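Local coordinates for protein glycosyltransferase (Streptomyces viridochromogenes, PDB 2IUY) that probably transfers a sugar from a nucleotide-activated donor, as a retaining family GT4 enzyme involved in biosynthesis of the antibiotic avilamycin A, at residues V87-S92 and E330-L335; V283-G288 and R299-G304; I145-A150 and A261-T266. One frame throughout, in Å; residues are numbered along the deposited sequence.

In the fold
The two domains each carry a parallel six-stranded sheet, as in GT-B glycosyltransferases. Strand 87-90 of the N-terminal sheet waits some 240 residues for its partner in interaction 1. Loop 145-150 comes next and closes interaction 3 with the end of helix 256-263. Strand 284-286, at the edge of the second sheet, then meets helix 295-303 in interaction 2, a short closure. Helix 321-336 finally returns to the first domain and completes interaction 1, so the long loop encloses the other two, which follow in series. Interactions 2 and 3 touch where V283 CG1 packs on A262 CB at 3.7 Å; the centres of interactions 1 and 2 lie about 37 Å apart.

Interaction 1: V87-S92 and E330-L335; sequences VVHDHS and EQYRRL
Y332 of helix 321-336 lies across V87 and reaches H89, two residues on the same face of strand 87-90. V87 CG1 sits over the middle of the phenol ring, a CH-pi contact 3.8 Å from the Y332 ring centroid and only 11° off the ring normal. The other methyl, V87 CG2, rests on Y332 CB at 3.7 Å, so the two methyls follow the tyrosine from CB out to the middle of one ring face. V87 holds CG1 anti to its own nitrogen (chi1 175°), which places that methyl against the ring face while CG2 stays at the base. Farther out, the tyrosine side chain ends in a hydrogen bond, 2.6 Å between H89 ND1 and Y332 OH, in which either atom could be the donor. The hydroxyl comes in at the imidazole edge, close to its plane, while the two rings stand steeply against each other, planes at 80° and centroids 5.4 Å apart. H91 NE2 lies above one imidazole face, toward its rim, and on the far edge H89 NE2 bonds S110 OG of the neighbouring strand. Helix 321-336, the C-terminal helix, thus packs here on the N-terminal sheet, the crossing back seen in GT-B enzymes. With both imidazole nitrogens engaged, the two bonds should hold the ring's rotation, and the buried phenol oxygen has its polar partner inside an otherwise apolar contact.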
ATOM      1  N   VAL A  87      -5.179  22.422  -1.555  1.00  8.94           N
ATOM      2  CA  VAL A  87      -5.636  21.125  -1.060  1.00  9.49           C
ATOM      3  C   VAL A  87      -4.582  20.604  -0.109  1.00  8.47           C
ATOM      4  O   VAL A  87      -3.384  20.601  -0.436  1.00  8.68           O
ATOM      5  CB  VAL A  87      -5.743  20.057  -2.244  1.00 10.21           C
ATOM      6  CG1 VAL A  87      -6.107  18.655  -1.721  1.00 11.36           C
ATOM      7  CG2 VAL A  87      -6.754  20.492  -3.327  1.00 11.08           C
ATOM      8  N   VAL A  88      -5.031  20.174   1.064  1.00  8.20           N
ATOM      9  CA  VAL A  88      -4.222  19.353   1.965  1.00  7.34           C
ATOM     10  C   VAL A  88      -4.783  17.945   1.935  1.00  7.28           C
ATOM     11  O   VAL A  88      -5.898  17.729   2.320  1.00  7.12           O
ATOM     12  CB  VAL A  88      -4.226  19.900   3.419  1.00  8.00           C
ATOM     13  CG1 VAL A  88      -3.544  18.937   4.410  1.00  5.94           C
ATOM     14  CG2 VAL A  88      -3.532  21.273   3.449  1.00  6.11           C
ATOM     15  N   HIS A  89      -3.971  17.000   1.477  1.00  6.45           N
ATOM     16  CA  HIS A  89      -4.351  15.615   1.316  1.00  5.87           C
ATOM     17  C   HIS A  89      -3.534  14.773   2.289  1.00  6.58           C
ATOM     18  O   HIS A  89      -2.336  14.518   2.061  1.00  6.21           O
ATOM     19  CB  HIS A  89      -4.118  15.214  -0.162  1.00  4.62           C
ATOM     20  CG  HIS A  89      -4.590  13.839  -0.510  1.00  5.43           C
ATOM     21  ND1 HIS A  89      -4.541  13.353  -1.802  1.00  6.70           N
ATOM     22  CD2 HIS A  89      -5.081  12.830   0.254  1.00  5.51           C
ATOM     23  CE1 HIS A  89      -5.031  12.121  -1.824  1.00  8.39           C
ATOM     24  NE2 HIS A  89      -5.350  11.778  -0.588  1.00  8.36           N
ATOM     25  N   ASP A  90      -4.204  14.391   3.383  1.00  6.96           N
ATOM     26  CA  ASP A  90      -3.663  13.677   4.498  1.00  7.33           C
ATOM     27  C   ASP A  90      -3.621  12.168   4.258  1.00  7.73           C
ATOM     28  O   ASP A  90      -4.614  11.540   3.927  1.00  6.35           O
ATOM     29  CB  ASP A  90      -4.422  14.013   5.819  1.00  7.62           C
ATOM     30  CG  ASP A  90      -3.719  13.423   7.056  1.00  9.54           C
ATOM     31  OD1 ASP A  90      -2.465  13.383   7.043  1.00  7.57           O
ATOM     32  OD2 ASP A  90      -4.385  12.935   8.001  1.00 11.81           O
ATOM     33  N   HIS A  91      -2.425  11.600   4.431  1.00  8.25           N
ATOM     34  CA  HIS A  91      -2.226  10.152   4.429  1.00  7.23           C
ATOM     35  C   HIS A  91      -1.778   9.644   5.782  1.00  7.17           C
ATOM     36  O   HIS A  91      -1.485   8.485   5.899  1.00  7.59           O
ATOM     37  CB  HIS A  91      -1.153   9.769   3.389  1.00  6.43           C
ATOM     38  CG  HIS A  91      -1.598  10.022   1.981  1.00  7.97           C
ATOM     39  ND1 HIS A  91      -2.139   9.041   1.185  1.00  4.50           N
ATOM     40  CD2 HIS A  91      -1.645  11.170   1.260  1.00  4.60           C
ATOM     41  CE1 HIS A  91      -2.441   9.557   0.008  1.00 10.39           C
ATOM     42  NE2 HIS A  91      -2.145  10.848   0.026  1.00  7.68           N
ATOM     43  N   SER A  92      -1.666  10.521   6.786  1.00  8.91           N
ATOM     44  CA  SER A  92      -1.111  10.165   8.106  1.00  8.86           C
ATOM     45  C   SER A  92      -2.095   9.484   9.073  1.00 10.92           C
ATOM     46  O   SER A  92      -1.692   9.113  10.164  1.00 12.00           O
ATOM     47  CB  SER A  92      -0.602  11.416   8.805  1.00  8.44           C
ATOM     48  OG  SER A  92      -1.694  12.154   9.292  1.00  5.88           O
ATOM     49  N   GLU A 330     -10.433  14.932  -9.129  1.00 12.41           N
ATOM     50  CA  GLU A 330     -11.887  15.067  -9.225  1.00 14.00           C
ATOM     51  C   GLU A 330     -12.478  15.318  -7.837  1.00 12.12           C
ATOM     52  O   GLU A 330     -13.323  16.186  -7.705  1.00 13.00           O
ATOM     53  CB  GLU A 330     -12.522  13.822  -9.917  1.00 14.21           C
ATOM     54  CG  GLU A 330     -14.050  13.913 -10.155  1.00 17.77           C
ATOM     55  CD  GLU A 330     -14.710  12.589 -10.582  1.00 19.39           C
ATOM     56  OE1 GLU A 330     -14.037  11.509 -10.582  1.00 22.89           O
ATOM     57  OE2 GLU A 330     -15.933  12.636 -10.909  1.00 26.47           O
ATOM     58  N   GLN A 331     -12.028  14.574  -6.815  1.00  9.80           N
ATOM     59  CA  GLN A 331     -12.446  14.794  -5.409  1.00  9.06           C
ATOM     60  C   GLN A 331     -11.912  16.092  -4.809  1.00  8.41           C
ATOM     61  O   GLN A 331     -12.602  16.747  -4.084  1.00  8.94           O
ATOM     62  CB  GLN A 331     -12.078  13.595  -4.499  1.00  7.97           C
ATOM     63  CG  GLN A 331     -12.662  12.240  -4.952  1.00  9.44           C
ATOM     64  CD  GLN A 331     -14.186  12.316  -5.176  1.00 13.84           C
ATOM     65  OE1 GLN A 331     -14.874  12.983  -4.426  1.00 11.18           O
ATOM     66  NE2 GLN A 331     -14.693  11.654  -6.216  1.00 10.12           N
ATOM     67  N   TYR A 332     -10.692  16.474  -5.116  1.00  7.94           N
ATOM     68  CA  TYR A 332     -10.209  17.809  -4.735  1.00  8.92           C
ATOM     69  C   TYR A 332     -11.131  18.912  -5.250  1.00  8.70           C
ATOM     70  O   TYR A 332     -11.471  19.811  -4.508  1.00 10.62           O
ATOM     71  CB  TYR A 332      -8.800  18.102  -5.284  1.00  7.41           C
ATOM     72  CG  TYR A 332      -7.670  17.124  -4.927  1.00  7.78           C
ATOM     73  CD1 TYR A 332      -7.815  16.108  -3.961  1.00  5.13           C
ATOM     74  CD2 TYR A 332      -6.435  17.230  -5.580  1.00  4.33           C
ATOM     75  CE1 TYR A 332      -6.705  15.237  -3.656  1.00  5.65           C
ATOM     76  CE2 TYR A 332      -5.388  16.386  -5.291  1.00  6.93           C
ATOM     77  CZ  TYR A 332      -5.522  15.399  -4.332  1.00  5.22           C
ATOM     78  OH  TYR A 332      -4.408  14.567  -4.120  1.00  9.74           O
ATOM     79  N   ARG A 333     -11.470  18.860  -6.534  1.00 10.37           N
ATOM     80  CA  ARG A 333     -12.381  19.836  -7.144  1.00 12.04           C
ATOM     81  C   ARG A 333     -13.793  19.802  -6.561  1.00 11.81           C
ATOM     82  O   ARG A 333     -14.459  20.861  -6.476  1.00 14.25           O
ATOM     83  CB  ARG A 333     -12.401  19.683  -8.683  1.00 12.57           C
ATOM     84  CG  ARG A 333     -11.020  20.007  -9.288  1.00 15.25           C
ATOM     85  CD  ARG A 333     -11.089  20.438 -10.722  1.00 19.60           C
ATOM     86  NE  ARG A 333      -9.781  20.401 -11.378  1.00 19.52           N
ATOM     87  CZ  ARG A 333      -8.877  21.378 -11.351  1.00 19.92           C
ATOM     88  NH1 ARG A 333      -9.110  22.520 -10.712  1.00 17.63           N
ATOM     89  NH2 ARG A 333      -7.732  21.201 -12.000  1.00 20.70           N
ATOM     90  N   ARG A 334     -14.254  18.607  -6.192  1.00 10.99           N
ATOM     91  CA  ARG A 334     -15.547  18.437  -5.496  1.00 11.54           C
ATOM     92  C   ARG A 334     -15.554  19.245  -4.199  1.00 10.97           C
ATOM     93  O   ARG A 334     -16.468  20.011  -3.935  1.00 12.16           O
ATOM     94  CB  ARG A 334     -15.790  16.943  -5.222  1.00 11.34           C
ATOM     95  CG  ARG A 334     -16.965  16.638  -4.260  1.00 13.41           C
ATOM     96  CD  ARG A 334     -17.154  15.139  -4.166  1.00 13.16           C
ATOM     97  NE  ARG A 334     -18.317  14.666  -3.403  1.00 12.47           N
ATOM     98  CZ  ARG A 334     -18.461  13.379  -3.081  1.00 14.27           C
ATOM     99  NH1 ARG A 334     -17.500  12.510  -3.426  1.00 10.38           N
ATOM    100  NH2 ARG A 334     -19.523  12.957  -2.418  1.00 15.23           N
ATOM    101  N   LEU A 335     -14.490  19.103  -3.418  1.00 10.12           N
ATOM    102  CA  LEU A 335     -14.313  19.843  -2.196  1.00  9.54           C
ATOM    103  C   LEU A 335     -14.141  21.355  -2.400  1.00 10.19           C
ATOM    104  O   LEU A 335     -14.716  22.154  -1.657  1.00  8.79           O
ATOM    105  CB  LEU A 335     -13.135  19.237  -1.382  1.00  9.89           C
ATOM    106  CG  LEU A 335     -13.355  17.826  -0.785  1.00  7.70           C
ATOM    107  CD1 LEU A 335     -12.019  17.211  -0.414  1.00  8.59           C
ATOM    108  CD2 LEU A 335     -14.285  17.792   0.426  1.00  5.36           C
TER

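Interaction 2: V283-G288 and R299-G304; sequences VGEVVG and RRTLAG
E285 and T301 mark the closest pass of the backbones, 7.1 Å between their CA atoms, where strand 284-286 runs beside the final turns of helix 295-303. Both side chains start out toward the other segment. E285 is extended, with CG anti to the backbone nitrogen (chi1 -175°) and CD continuing straight on, which carries its carboxylate to the helix. There the T301 hydroxyl donates a hydrogen bond, at 2.6 Å from T301 OG1 to E285 OE2, approaching from above the carboxylate plane, 47° out of it. The second oxygen is used as well: a water gives one hydrogen to E285 OE1 at 2.6 Å and the other to T301 O at 2.7 Å. One carboxylate therefore holds the same residue twice, directly through its hydroxyl and indirectly through its main-chain carbonyl. Strand 284-286 is the outermost strand of the C-terminal parallel sheet, whose 3-2-1-4-5-6 strand order is that of the Rossmann-like domains of GT-B enzymes, and helix 295-303 follows it in the chain and packs against this border. V287, two residues on from E285, also points toward the helix, while V286 turns away. V287 CG1 meets T301 CG2 at 4.0 Å, adding a small apolar patch beside the polar pair. The same threonine methyl runs close to the carboxylate, 3.5 Å from T301 CG2 to E285 OE2, so T301 has its hydroxyl and its methyl branch against the glutamate at once. V269 of the adjacent strand 268-270 is touched by both V287 and T301, and M238 and F293 also lie against V287.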
ATOM      1  N   VAL A 283      -6.053 -10.028 -10.606  1.00 10.70           N
ATOM      2  CA  VAL A 283      -4.653 -10.366 -10.896  1.00  8.86           C
ATOM      3  C   VAL A 283      -4.226 -11.762 -10.351  1.00  9.05           C
ATOM      4  O   VAL A 283      -3.044 -12.039 -10.133  1.00  9.44           O
ATOM      5  CB  VAL A 283      -3.720  -9.223 -10.391  1.00  9.19           C
ATOM      6  CG1 VAL A 283      -4.069  -7.868 -11.100  1.00  6.04           C
ATOM      7  CG2 VAL A 283      -3.786  -9.078  -8.841  1.00  7.30           C
ATOM      8  N   GLY A 284      -5.199 -12.617 -10.066  1.00  8.78           N
ATOM      9  CA  GLY A 284      -4.896 -13.945  -9.538  1.00  9.45           C
ATOM     10  C   GLY A 284      -6.130 -14.572  -8.940  1.00 10.29           C
ATOM     11  O   GLY A 284      -7.211 -14.491  -9.506  1.00 10.42           O
ATOM     12  N   GLU A 285      -5.992 -15.172  -7.774  1.00 10.95           N
ATOM     13  CA  GLU A 285      -7.051 -15.999  -7.231  1.00 12.25           C
ATOM     14  C   GLU A 285      -7.081 -15.878  -5.713  1.00 10.94           C
ATOM     15  O   GLU A 285      -6.027 -15.932  -5.028  1.00  9.11           O
ATOM     16  CB  GLU A 285      -6.794 -17.487  -7.628  1.00 12.47           C
ATOM     17  CG  GLU A 285      -7.936 -18.468  -7.199  1.00 17.05           C
ATOM     18  CD  GLU A 285      -7.758 -19.890  -7.730  1.00 17.35           C
ATOM     19  OE1 GLU A 285      -7.492 -20.046  -8.948  1.00 25.55           O
ATOM     20  OE2 GLU A 285      -7.918 -20.853  -6.935  1.00 22.20           O
ATOM     21  N   VAL A 286      -8.306 -15.815  -5.203  1.00 11.05           N
ATOM     22  CA  VAL A 286      -8.617 -15.856  -3.779  1.00 11.44           C
ATOM     23  C   VAL A 286      -8.663 -17.307  -3.260  1.00 13.12           C
ATOM     24  O   VAL A 286      -9.184 -18.212  -3.920  1.00 13.10           O
ATOM     25  CB  VAL A 286      -9.929 -15.074  -3.470  1.00 10.86           C
ATOM     26  CG1 VAL A 286     -10.413 -15.290  -2.015  1.00 12.29           C
ATOM     27  CG2 VAL A 286      -9.700 -13.578  -3.695  1.00  9.54           C
ATOM     28  N   VAL A 287      -8.071 -17.513  -2.096  1.00 12.82           N
ATOM     29  CA  VAL A 287      -8.182 -18.779  -1.394  1.00 13.44           C
ATOM     30  C   VAL A 287      -8.713 -18.565   0.036  1.00 13.55           C
ATOM     31  O   VAL A 287      -8.817 -17.423   0.535  1.00 12.74           O
ATOM     32  CB  VAL A 287      -6.836 -19.561  -1.421  1.00 13.95           C
ATOM     33  CG1 VAL A 287      -6.370 -19.811  -2.900  1.00 13.56           C
ATOM     34  CG2 VAL A 287      -5.713 -18.833  -0.618  1.00 12.22           C
ATOM     35  N   GLY A 288      -9.053 -19.670   0.688  1.00 13.81           N
ATOM     36  CA  GLY A 288      -9.466 -19.639   2.051  1.00 13.94           C
ATOM     37  C   GLY A 288      -8.481 -19.197   3.115  1.00 13.28           C
ATOM     38  O   GLY A 288      -7.231 -19.179   2.923  1.00 13.33           O
ATOM     39  N   ARG A 299      -1.751 -26.404  -5.808  1.00 24.79           N
ATOM     40  CA  ARG A 299      -0.792 -26.537  -6.865  1.00 25.01           C
ATOM     41  C   ARG A 299      -1.458 -26.121  -8.192  1.00 23.98           C
ATOM     42  O   ARG A 299      -0.824 -25.466  -9.037  1.00 23.71           O
ATOM     43  CB  ARG A 299      -0.279 -27.992  -6.818  1.00 25.03           C
ATOM     44  CG  ARG A 299       0.723 -28.424  -7.811  1.00 26.29           C
ATOM     45  CD  ARG A 299       1.102 -29.905  -7.593  1.00 28.61           C
ATOM     46  NE  ARG A 299      -0.046 -30.844  -7.487  1.00 35.45           N
ATOM     47  CZ  ARG A 299      -0.875 -31.197  -8.489  1.00 35.56           C
ATOM     48  NH1 ARG A 299      -0.735 -30.679  -9.712  1.00 35.57           N
ATOM     49  NH2 ARG A 299      -1.871 -32.063  -8.256  1.00 34.12           N
ATOM     50  N   ARG A 300      -2.739 -26.452  -8.329  1.00 23.10           N
ATOM     51  CA  ARG A 300      -3.562 -26.011  -9.444  1.00 23.56           C
ATOM     52  C   ARG A 300      -3.945 -24.557  -9.438  1.00 21.87           C
ATOM     53  O   ARG A 300      -3.969 -23.917 -10.491  1.00 21.86           O
ATOM     54  CB  ARG A 300      -4.852 -26.802  -9.507  1.00 24.16           C
ATOM     55  CG  ARG A 300      -4.630 -28.312  -9.553  1.00 30.41           C
ATOM     56  CD  ARG A 300      -3.966 -28.802 -10.800  1.00 33.31           C
ATOM     57  NE  ARG A 300      -4.255 -30.221 -10.962  1.00 40.92           N
ATOM     58  CZ  ARG A 300      -5.266 -30.724 -11.668  1.00 43.25           C
ATOM     59  NH1 ARG A 300      -6.132 -29.936 -12.308  1.00 42.62           N
ATOM     60  NH2 ARG A 300      -5.398 -32.042 -11.737  1.00 46.61           N
ATOM     61  N   THR A 301      -4.331 -24.062  -8.272  1.00 19.95           N
ATOM     62  CA  THR A 301      -4.507 -22.625  -8.046  1.00 19.14           C
ATOM     63  C   THR A 301      -3.260 -21.915  -8.554  1.00 18.54           C
ATOM     64  O   THR A 301      -3.364 -20.976  -9.309  1.00 18.74           O
ATOM     65  CB  THR A 301      -4.752 -22.289  -6.551  1.00 17.88           C
ATOM     66  OG1 THR A 301      -6.107 -22.596  -6.223  1.00 14.96           O
ATOM     67  CG2 THR A 301      -4.508 -20.793  -6.252  1.00 19.00           C
ATOM     68  N   LEU A 302      -2.088 -22.386  -8.151  1.00 19.13           N
ATOM     69  CA  LEU A 302      -0.841 -21.723  -8.532  1.00 19.43           C
ATOM     70  C   LEU A 302      -0.558 -21.827 -10.009  1.00 19.48           C
ATOM     71  O   LEU A 302      -0.210 -20.832 -10.661  1.00 19.59           O
ATOM     72  CB  LEU A 302       0.342 -22.259  -7.734  1.00 19.89           C
ATOM     73  CG  LEU A 302       1.619 -21.397  -7.759  1.00 21.29           C
ATOM     74  CD1 LEU A 302       1.475 -20.191  -6.807  1.00 19.32           C
ATOM     75  CD2 LEU A 302       2.846 -22.210  -7.408  1.00 22.35           C
ATOM     76  N   ALA A 303      -0.717 -23.027 -10.562  1.00 18.97           N
ATOM     77  CA  ALA A 303      -0.401 -23.231 -11.970  1.00 18.20           C
ATOM     78  C   ALA A 303      -1.435 -22.588 -12.936  1.00 17.94           C
ATOM     79  O   ALA A 303      -1.101 -22.322 -14.091  1.00 18.44           O
ATOM     80  CB  ALA A 303      -0.171 -24.719 -12.275  1.00 18.00           C
ATOM     81  N   GLY A 304      -2.659 -22.318 -12.470  1.00 16.48           N
ATOM     82  CA  GLY A 304      -3.647 -21.585 -13.278  1.00 15.33           C
ATOM     83  C   GLY A 304      -3.625 -20.042 -13.229  1.00 16.39           C
ATOM     84  O   GLY A 304      -4.486 -19.370 -13.857  1.00 15.05           O
TER
HETATM   85  O   HOH W   1      -5.448 -19.813 -10.521  1.00 21.01           O

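Interaction 3: I145-A150 and A261-T266; sequences IPVDPA and AAVSGT
A261 O takes two backbone N-H groups, T266 N at 2.9 Å and, more weakly, S264 N, tying off helix 256-263 where V263 faces V147 and P149. G265 N bonds A262 O at 2.8 Å, and with G265 at positive phi this makes a Schellman motif. The contact itself is purely apolar. V147 and V263 reach toward each other tip to tip, V147 CG2 meeting V263 CG1 at 3.8 Å. V263 sets CG1 between its nitrogen and carbonyl carbon (chi1 85°), which puts CG2 anti to the nitrogen and against P149, the two side chains crossing at about a right angle; P149 CB lies 3.9 Å from V263 CG2. The V263 methyls are thus shared between two residues of the loop. In between, D148 points away from the helix and bends the chain as an Asx turn, its OD1 accepting from A150 N at 3.1 Å. Y152 touches both V147 and V263. On the preceding turn stands E260, a UDP-binding residue whose side chain is about 4 Å from that of V147. The contact thus joins an interdomain loop to the nucleotide-site helix of the C-terminal domain in this GT-B fold.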
ATOM      1  N   ILE A 145      -5.351   1.827  -4.166  1.00  6.11           N
ATOM      2  CA  ILE A 145      -3.929   2.210  -4.158  1.00  5.31           C
ATOM      3  C   ILE A 145      -3.376   2.271  -5.587  1.00  5.32           C
ATOM      4  O   ILE A 145      -3.588   1.339  -6.385  1.00  5.51           O
ATOM      5  CB  ILE A 145      -3.086   1.285  -3.267  1.00  5.26           C
ATOM      6  CG1 ILE A 145      -3.495   1.418  -1.773  1.00  6.84           C
ATOM      7  CG2 ILE A 145      -1.628   1.506  -3.488  1.00  3.83           C
ATOM      8  CD1 ILE A 145      -2.910   0.285  -0.917  1.00  5.71           C
ATOM      9  N   PRO A 146      -2.704   3.397  -5.920  1.00  5.27           N
ATOM     10  CA  PRO A 146      -2.093   3.603  -7.225  1.00  5.67           C
ATOM     11  C   PRO A 146      -0.709   2.975  -7.306  1.00  7.05           C
ATOM     12  O   PRO A 146      -0.041   2.764  -6.286  1.00  5.49           O
ATOM     13  CB  PRO A 146      -1.944   5.135  -7.290  1.00  5.89           C
ATOM     14  CG  PRO A 146      -1.708   5.565  -5.905  1.00  5.95           C
ATOM     15  CD  PRO A 146      -2.538   4.580  -5.048  1.00  4.27           C
ATOM     16  N   VAL A 147      -0.290   2.713  -8.527  1.00  7.65           N
ATOM     17  CA  VAL A 147       1.022   2.237  -8.771  1.00  8.38           C
ATOM     18  C   VAL A 147       1.548   2.943 -10.049  1.00  8.96           C
ATOM     19  O   VAL A 147       0.836   3.050 -11.045  1.00  8.75           O
ATOM     20  CB  VAL A 147       0.993   0.665  -8.798  1.00  9.29           C
ATOM     21  CG1 VAL A 147       0.346   0.044 -10.056  1.00  7.60           C
ATOM     22  CG2 VAL A 147       2.268   0.132  -8.412  1.00 11.69           C
ATOM     23  N   ASP A 148       2.780   3.454  -9.987  1.00  8.50           N
ATOM     24  CA  ASP A 148       3.459   4.029 -11.155  1.00  8.46           C
ATOM     25  C   ASP A 148       4.384   2.966 -11.756  1.00  8.57           C
ATOM     26  O   ASP A 148       5.437   2.617 -11.154  1.00  7.72           O
ATOM     27  CB  ASP A 148       4.250   5.268 -10.704  1.00  7.08           C
ATOM     28  CG  ASP A 148       5.023   5.952 -11.837  1.00  9.47           C
ATOM     29  OD1 ASP A 148       4.902   5.575 -13.032  1.00  9.83           O
ATOM     30  OD2 ASP A 148       5.765   6.908 -11.507  1.00 10.12           O
ATOM     31  N   PRO A 149       4.023   2.471 -12.952  1.00  8.73           N
ATOM     32  CA  PRO A 149       4.833   1.445 -13.582  1.00 10.07           C
ATOM     33  C   PRO A 149       6.297   1.826 -13.727  1.00 11.32           C
ATOM     34  O   PRO A 149       7.140   0.917 -13.662  1.00 11.93           O
ATOM     35  CB  PRO A 149       4.181   1.227 -14.955  1.00 10.23           C
ATOM     36  CG  PRO A 149       2.800   1.876 -14.863  1.00  9.98           C
ATOM     37  CD  PRO A 149       2.826   2.839 -13.731  1.00  8.01           C
ATOM     38  N   ALA A 150       6.611   3.120 -13.881  1.00 12.01           N
ATOM     39  CA  ALA A 150       8.014   3.577 -14.008  1.00 12.50           C
ATOM     40  C   ALA A 150       8.824   3.225 -12.778  1.00 12.76           C
ATOM     41  O   ALA A 150      10.025   3.120 -12.845  1.00 14.25           O
ATOM     42  CB  ALA A 150       8.111   5.122 -14.298  1.00 12.53           C
ATOM     43  N   ALA A 261       3.054  -6.208  -7.021  1.00  5.99           N
ATOM     44  CA  ALA A 261       3.342  -7.468  -7.680  1.00  6.36           C
ATOM     45  C   ALA A 261       2.867  -7.426  -9.118  1.00  5.50           C
ATOM     46  O   ALA A 261       3.622  -7.695 -10.020  1.00  5.78           O
ATOM     47  CB  ALA A 261       2.709  -8.664  -6.879  1.00  4.85           C
ATOM     48  N   ALA A 262       1.603  -7.060  -9.340  1.00  5.73           N
ATOM     49  CA  ALA A 262       1.012  -7.221 -10.655  1.00  5.72           C
ATOM     50  C   ALA A 262       1.639  -6.275 -11.677  1.00  5.96           C
ATOM     51  O   ALA A 262       1.958  -6.673 -12.809  1.00  7.01           O
ATOM     52  CB  ALA A 262      -0.509  -7.024 -10.569  1.00  6.25           C
ATOM     53  N   VAL A 263       1.855  -5.034 -11.303  1.00  5.59           N
ATOM     54  CA  VAL A 263       2.524  -4.104 -12.238  1.00  5.86           C
ATOM     55  C   VAL A 263       3.978  -4.559 -12.502  1.00  6.63           C
ATOM     56  O   VAL A 263       4.585  -4.148 -13.493  1.00  5.88           O
ATOM     57  CB  VAL A 263       2.501  -2.701 -11.719  1.00  6.31           C
ATOM     58  CG1 VAL A 263       3.704  -2.483 -10.756  1.00  6.87           C
ATOM     59  CG2 VAL A 263       2.583  -1.710 -12.865  1.00  5.97           C
ATOM     60  N   SER A 264       4.538  -5.390 -11.616  1.00  6.64           N
ATOM     61  CA  SER A 264       5.873  -5.968 -11.871  1.00  7.90           C
ATOM     62  C   SER A 264       5.754  -7.281 -12.652  1.00  8.56           C
ATOM     63  O   SER A 264       6.747  -7.989 -12.804  1.00  8.46           O
ATOM     64  CB  SER A 264       6.656  -6.241 -10.584  1.00  7.36           C
ATOM     65  OG  SER A 264       6.720  -5.092  -9.752  1.00  6.15           O
ATOM     66  N   GLY A 265       4.547  -7.584 -13.141  1.00  8.53           N
ATOM     67  CA  GLY A 265       4.297  -8.812 -13.914  1.00  9.23           C
ATOM     68  C   GLY A 265       4.130 -10.083 -13.100  1.00  9.19           C
ATOM     69  O   GLY A 265       4.492 -11.162 -13.564  1.00 10.88           O
ATOM     70  N   THR A 266       3.622  -9.966 -11.874  1.00  9.04           N
ATOM     71  CA  THR A 266       3.546 -11.095 -10.937  1.00  8.81           C
ATOM     72  C   THR A 266       2.127 -11.279 -10.392  1.00  8.74           C
ATOM     73  O   THR A 266       1.572 -10.378  -9.742  1.00  8.64           O
ATOM     74  CB  THR A 266       4.619 -10.963  -9.776  1.00  9.84           C
ATOM     75  OG1 THR A 266       5.929 -10.962 -10.371  1.00 10.12           O
ATOM     76  CG2 THR A 266       4.523 -12.125  -8.671  1.00  7.51           C
TER